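Long-range contact in fructose permease (Bacillus subtilis, PDB 1BLE), which phosphorylates incoming fructose as it crosses the membrane, relaying a phosphoryl group from the IIA component to the sugar through a phosphohistidine: residues R8-W22 against V139-S151. Residues are numbered along the deposited sequence; the frame is centred on the assembly and turned at random.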
loop_
_atom_site.group_PDB
_atom_site.type_symbol
_atom_site.label_atom_id
_atom_site.label_comp_id
_atom_site.label_asym_id
_atom_site.label_seq_id
_atom_site.Cartn_x
_atom_site.Cartn_y
_atom_site.Cartn_z
ATOM N N ARG A 8 -17.698 -1.020 12.135
ATOM C CA ARG A 8 -17.881 -2.486 12.056
ATOM C C ARG A 8 -16.802 -3.325 12.681
ATOM O O ARG A 8 -15.613 -3.026 12.529
ATOM C CB ARG A 8 -17.992 -2.942 10.585
ATOM C CG ARG A 8 -18.100 -4.459 10.398
ATOM C CD ARG A 8 -18.336 -4.838 8.954
ATOM N NE ARG A 8 -19.498 -5.696 8.870
ATOM C CZ ARG A 8 -19.489 -6.963 8.489
ATOM N NH1 ARG A 8 -18.388 -7.561 8.119
ATOM N NH2 ARG A 8 -20.589 -7.663 8.567
ATOM N N ILE A 9 -17.216 -4.408 13.331
ATOM C CA ILE A 9 -16.266 -5.313 13.930
ATOM C C ILE A 9 -16.135 -6.490 12.995
ATOM O O ILE A 9 -17.116 -7.154 12.644
ATOM C CB ILE A 9 -16.695 -5.837 15.295
ATOM C CG1 ILE A 9 -16.788 -4.688 16.304
ATOM C CG2 ILE A 9 -15.684 -6.896 15.786
ATOM C CD1 ILE A 9 -17.193 -5.166 17.687
ATOM N N ASP A 10 -14.895 -6.775 12.626
ATOM C CA ASP A 10 -14.634 -7.885 11.756
ATOM C C ASP A 10 -13.189 -8.308 11.735
ATOM O O ASP A 10 -12.384 -7.648 11.117
ATOM C CB ASP A 10 -15.088 -7.561 10.354
ATOM C CG ASP A 10 -15.391 -8.809 9.555
ATOM O OD1 ASP A 10 -14.849 -9.896 9.885
ATOM O OD2 ASP A 10 -16.180 -8.707 8.594
ATOM N N ASP A 11 -12.913 -9.438 12.391
ATOM C CA ASP A 11 -11.613 -10.124 12.544
ATOM C C ASP A 11 -10.940 -10.326 11.220
ATOM O O ASP A 11 -9.740 -10.140 11.154
ATOM C CB ASP A 11 -11.823 -11.537 13.113
ATOM C CG ASP A 11 -11.299 -11.695 14.510
ATOM O OD1 ASP A 11 -10.648 -10.777 15.034
ATOM O OD2 ASP A 11 -11.549 -12.755 15.119
ATOM N N ARG A 12 -11.697 -10.754 10.191
ATOM C CA ARG A 12 -11.182 -11.028 8.831
ATOM C C ARG A 12 -10.981 -9.875 7.812
ATOM O O ARG A 12 -10.390 -10.099 6.740
ATOM C CB ARG A 12 -11.938 -12.205 8.199
ATOM N N PHE A 13 -11.434 -8.660 8.178
ATOM C CA PHE A 13 -11.315 -7.358 7.435
ATOM C C PHE A 13 -11.930 -7.176 6.038
ATOM O O PHE A 13 -13.141 -6.893 5.913
ATOM C CB PHE A 13 -9.847 -6.848 7.412
ATOM C CG PHE A 13 -9.320 -6.502 8.767
ATOM C CD1 PHE A 13 -9.804 -5.399 9.438
ATOM C CD2 PHE A 13 -8.429 -7.331 9.400
ATOM C CE1 PHE A 13 -9.409 -5.119 10.718
ATOM C CE2 PHE A 13 -8.025 -7.063 10.678
ATOM C CZ PHE A 13 -8.521 -5.950 11.348
ATOM N N ILE A 14 -11.046 -7.208 5.028
ATOM C CA ILE A 14 -11.397 -7.084 3.604
ATOM C C ILE A 14 -11.474 -8.496 3.000
ATOM O O ILE A 14 -10.574 -8.922 2.246
ATOM C CB ILE A 14 -10.348 -6.268 2.838
ATOM C CG1 ILE A 14 -9.699 -5.223 3.766
ATOM C CG2 ILE A 14 -10.998 -5.634 1.635
ATOM C CD1 ILE A 14 -10.078 -3.787 3.518
ATOM N N HIS A 15 -12.518 -9.228 3.407
ATOM C CA HIS A 15 -12.797 -10.588 2.965
ATOM C C HIS A 15 -14.062 -10.596 2.087
ATOM O O HIS A 15 -15.059 -9.937 2.414
ATOM C CB HIS A 15 -12.997 -11.506 4.191
ATOM C CG HIS A 15 -13.561 -12.855 3.859
ATOM N ND1 HIS A 15 -14.796 -13.025 3.250
ATOM C CD2 HIS A 15 -13.060 -14.104 4.020
ATOM C CE1 HIS A 15 -15.019 -14.306 3.049
ATOM N NE2 HIS A 15 -13.978 -14.989 3.508
ATOM N N GLY A 16 -14.013 -11.351 0.984
ATOM C CA GLY A 16 -15.156 -11.474 0.092
ATOM C C GLY A 16 -15.837 -10.192 -0.354
ATOM O O GLY A 16 -15.255 -9.107 -0.301
ATOM N N GLN A 17 -17.089 -10.312 -0.773
ATOM C CA GLN A 17 -17.837 -9.157 -1.241
ATOM C C GLN A 17 -18.539 -8.421 -0.116
ATOM O O GLN A 17 -19.172 -7.408 -0.360
ATOM C CB GLN A 17 -18.876 -9.578 -2.289
ATOM N N ILE A 18 -18.429 -8.924 1.107
ATOM C CA ILE A 18 -19.075 -8.304 2.247
ATOM C C ILE A 18 -18.849 -6.788 2.369
ATOM O O ILE A 18 -19.770 -5.985 2.194
ATOM C CB ILE A 18 -18.622 -8.961 3.569
ATOM C CG1 ILE A 18 -18.638 -10.488 3.452
ATOM C CG2 ILE A 18 -19.544 -8.541 4.712
ATOM C CD1 ILE A 18 -20.002 -11.150 3.648
ATOM N N LEU A 19 -17.625 -6.381 2.662
ATOM C CA LEU A 19 -17.346 -4.963 2.845
ATOM C C LEU A 19 -17.773 -4.058 1.675
ATOM O O LEU A 19 -18.263 -2.957 1.875
ATOM C CB LEU A 19 -15.874 -4.778 3.159
ATOM C CG LEU A 19 -15.584 -3.589 4.060
ATOM C CD1 LEU A 19 -15.895 -3.868 5.509
ATOM C CD2 LEU A 19 -14.104 -3.376 3.892
ATOM N N THR A 20 -17.609 -4.555 0.460
ATOM C CA THR A 20 -17.965 -3.827 -0.753
ATOM C C THR A 20 -19.453 -3.498 -0.738
ATOM O O THR A 20 -19.882 -2.397 -1.094
ATOM C CB THR A 20 -17.655 -4.695 -2.015
ATOM O OG1 THR A 20 -16.246 -4.947 -2.094
ATOM C CG2 THR A 20 -18.107 -4.015 -3.298
ATOM N N ARG A 21 -20.245 -4.442 -0.269
ATOM C CA ARG A 21 -21.672 -4.228 -0.236
ATOM C C ARG A 21 -22.041 -3.113 0.716
ATOM O O ARG A 21 -22.900 -2.306 0.398
ATOM C CB ARG A 21 -22.398 -5.538 0.068
ATOM C CG ARG A 21 -22.018 -6.665 -0.936
ATOM C CD ARG A 21 -23.198 -7.524 -1.370
ATOM N NE ARG A 21 -24.424 -6.724 -1.417
ATOM C CZ ARG A 21 -25.612 -7.122 -0.952
ATOM N NH1 ARG A 21 -25.755 -8.331 -0.411
ATOM N NH2 ARG A 21 -26.644 -6.286 -0.957
ATOM N N TRP A 22 -21.342 -3.003 1.847
ATOM C CA TRP A 22 -21.650 -1.942 2.802
ATOM C C TRP A 22 -21.275 -0.621 2.200
ATOM O O TRP A 22 -22.009 0.353 2.322
ATOM C CB TRP A 22 -20.924 -2.139 4.126
ATOM C CG TRP A 22 -21.591 -3.139 4.944
ATOM C CD1 TRP A 22 -21.255 -4.453 5.051
ATOM C CD2 TRP A 22 -22.789 -2.962 5.710
ATOM N NE1 TRP A 22 -22.188 -5.109 5.815
ATOM C CE2 TRP A 22 -23.155 -4.223 6.230
ATOM C CE3 TRP A 22 -23.610 -1.854 6.000
ATOM C CZ2 TRP A 22 -24.285 -4.429 7.022
ATOM C CZ3 TRP A 22 -24.750 -2.056 6.805
ATOM C CH2 TRP A 22 -25.083 -3.337 7.296
ATOM N N VAL A 139 -24.256 2.953 23.052
ATOM C CA VAL A 139 -24.008 2.561 21.673
ATOM C C VAL A 139 -24.884 1.406 21.265
ATOM O O VAL A 139 -24.890 0.392 21.927
ATOM C CB VAL A 139 -22.550 2.140 21.472
ATOM C CG1 VAL A 139 -22.323 1.765 20.031
ATOM C CG2 VAL A 139 -21.621 3.258 21.886
ATOM N N LYS A 140 -25.641 1.578 20.190
ATOM C CA LYS A 140 -26.496 0.513 19.678
ATOM C C LYS A 140 -25.540 -0.544 19.134
ATOM O O LYS A 140 -24.550 -0.187 18.502
ATOM C CB LYS A 140 -27.374 1.023 18.532
ATOM N N LEU A 141 -25.788 -1.821 19.440
ATOM C CA LEU A 141 -24.952 -2.940 18.958
ATOM C C LEU A 141 -25.826 -3.886 18.120
ATOM O O LEU A 141 -26.755 -4.503 18.627
ATOM C CB LEU A 141 -24.282 -3.700 20.116
ATOM C CG LEU A 141 -23.241 -2.995 20.988
ATOM C CD1 LEU A 141 -22.711 -3.959 22.043
ATOM C CD2 LEU A 141 -22.102 -2.466 20.132
ATOM N N GLU A 142 -25.510 -3.996 16.834
ATOM C CA GLU A 142 -26.292 -4.790 15.889
ATOM C C GLU A 142 -25.524 -5.959 15.290
ATOM O O GLU A 142 -24.296 -5.964 15.260
ATOM C CB GLU A 142 -26.816 -3.844 14.806
ATOM C CG GLU A 142 -26.825 -4.366 13.381
ATOM C CD GLU A 142 -27.150 -3.269 12.410
ATOM O OE1 GLU A 142 -27.900 -2.346 12.826
ATOM O OE2 GLU A 142 -26.656 -3.325 11.259
ATOM N N LEU A 143 -26.235 -6.957 14.802
ATOM C CA LEU A 143 -25.537 -8.080 14.273
ATOM C C LEU A 143 -26.014 -8.381 12.908
ATOM O O LEU A 143 -27.192 -8.560 12.716
ATOM C CB LEU A 143 -25.766 -9.320 15.156
ATOM C CG LEU A 143 -25.222 -10.672 14.650
ATOM C CD1 LEU A 143 -23.719 -10.714 14.876
ATOM C CD2 LEU A 143 -25.886 -11.814 15.365
ATOM N N ARG A 144 -25.099 -8.413 11.954
ATOM C CA ARG A 144 -25.447 -8.811 10.599
ATOM C C ARG A 144 -24.265 -8.686 9.685
ATOM O O ARG A 144 -23.342 -7.913 9.964
ATOM C CB ARG A 144 -26.667 -8.081 10.038
ATOM C CG ARG A 144 -26.631 -6.570 10.057
ATOM C CD ARG A 144 -27.778 -6.066 9.172
ATOM N NE ARG A 144 -28.011 -4.642 9.341
ATOM C CZ ARG A 144 -28.786 -3.917 8.550
ATOM N NH1 ARG A 144 -29.418 -4.481 7.542
ATOM N NH2 ARG A 144 -28.870 -2.619 8.720
ATOM N N GLN A 145 -24.251 -9.502 8.639
ATOM C CA GLN A 145 -23.148 -9.480 7.686
ATOM C C GLN A 145 -23.366 -8.482 6.566
ATOM O O GLN A 145 -22.494 -7.661 6.265
ATOM C CB GLN A 145 -22.942 -10.858 7.054
ATOM C CG GLN A 145 -22.938 -11.976 8.052
ATOM C CD GLN A 145 -21.878 -11.784 9.099
ATOM O OE1 GLN A 145 -20.700 -11.616 8.761
ATOM N NE2 GLN A 145 -22.276 -11.805 10.387
ATOM N N LEU A 146 -24.539 -8.585 5.945
ATOM C CA LEU A 146 -24.908 -7.754 4.817
ATOM C C LEU A 146 -26.007 -6.699 5.057
ATOM O O LEU A 146 -26.721 -6.741 6.060
ATOM C CB LEU A 146 -25.295 -8.706 3.704
ATOM C CG LEU A 146 -24.277 -9.819 3.447
ATOM C CD1 LEU A 146 -24.700 -10.548 2.211
ATOM C CD2 LEU A 146 -22.882 -9.253 3.229
ATOM N N PRO A 147 -26.088 -5.675 4.198
ATOM C CA PRO A 147 -27.129 -4.670 4.407
ATOM C C PRO A 147 -28.519 -5.263 4.221
ATOM O O PRO A 147 -29.514 -4.678 4.628
ATOM C CB PRO A 147 -26.815 -3.638 3.348
ATOM C CG PRO A 147 -25.348 -3.680 3.311
ATOM C CD PRO A 147 -25.069 -5.155 3.271
ATOM N N SER A 148 -28.569 -6.449 3.634
ATOM C CA SER A 148 -29.827 -7.166 3.390
ATOM C C SER A 148 -30.256 -8.203 4.417
ATOM O O SER A 148 -31.337 -8.748 4.322
ATOM C CB SER A 148 -29.810 -7.823 2.009
ATOM O OG SER A 148 -28.503 -8.205 1.632
ATOM N N ASP A 149 -29.389 -8.546 5.350
ATOM C CA ASP A 149 -29.766 -9.500 6.373
ATOM C C ASP A 149 -30.548 -8.601 7.320
ATOM O O ASP A 149 -30.327 -7.385 7.318
ATOM C CB ASP A 149 -28.515 -10.095 7.048
ATOM C CG ASP A 149 -27.706 -11.023 6.118
ATOM O OD1 ASP A 149 -28.333 -11.859 5.427
ATOM O OD2 ASP A 149 -26.454 -10.936 6.063
ATOM N N ALA A 150 -31.532 -9.143 8.033
ATOM C CA ALA A 150 -32.298 -8.332 8.980
ATOM C C ALA A 150 -31.425 -8.068 10.209
ATOM O O ALA A 150 -30.666 -8.926 10.633
ATOM C CB ALA A 150 -33.581 -9.038 9.372
ATOM N N SER A 151 -31.515 -6.865 10.757
ATOM C CA SER A 151 -30.701 -6.502 11.912
ATOM C C SER A 151 -31.135 -7.204 13.191
ATOM O O SER A 151 -32.265 -7.028 13.639
ATOM C CB SER A 151 -30.702 -4.974 12.101
ATOM O OG SER A 151 -30.429 -4.596 13.447
#
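W22, on helix 18-26, meets the loop after strand 140-143 in two ways at once, an instance of how an indole can use both its face and its N-H. P147 comes over one face of the indole, CG foremost: this atom sits 3.5 Å from the centroid of the six-membered ring, only 10° off the normal, a CH-pi contact. In the ring plane, NE1 donates to the backbone O of Q145 at 2.6 Å, with a nearly straight N-H...O angle of 166°. With CG anti to its own carbonyl carbon (chi1 -79°), the indole reaches this loop, and its far corner, CH2, comes over one face of the R144 guanidinium, the two planes nearly perpendicular. R144 is steadied by its salt bridge from NE to OE2 of E142, 2.7 Å long.

From strand 3-10, R8 sends NH2 to the O of R144 at 3.1 Å, meeting a lone pair in the carbonyl plane. Its other terminal nitrogen, NH1, makes a salt bridge with D10 OD2, while NE is bonded to N104, which also donates to the R144 carbonyl. Beside the indole, I18 CD1 meets L146 CD2 at 3.5 Å, the two side chains crossing at about a right angle. Replacing W22 with an alanine would probably leave the Q145 carbonyl without its indole donor and open a gap beside P147. The chemistry here implies that the successive carbonyls of R144 and Q145, just ahead of the 146-149 turn, tie this loop to the strand and the helix on either side of the loop bearing H15, the histidine phosphorylated during the reaction.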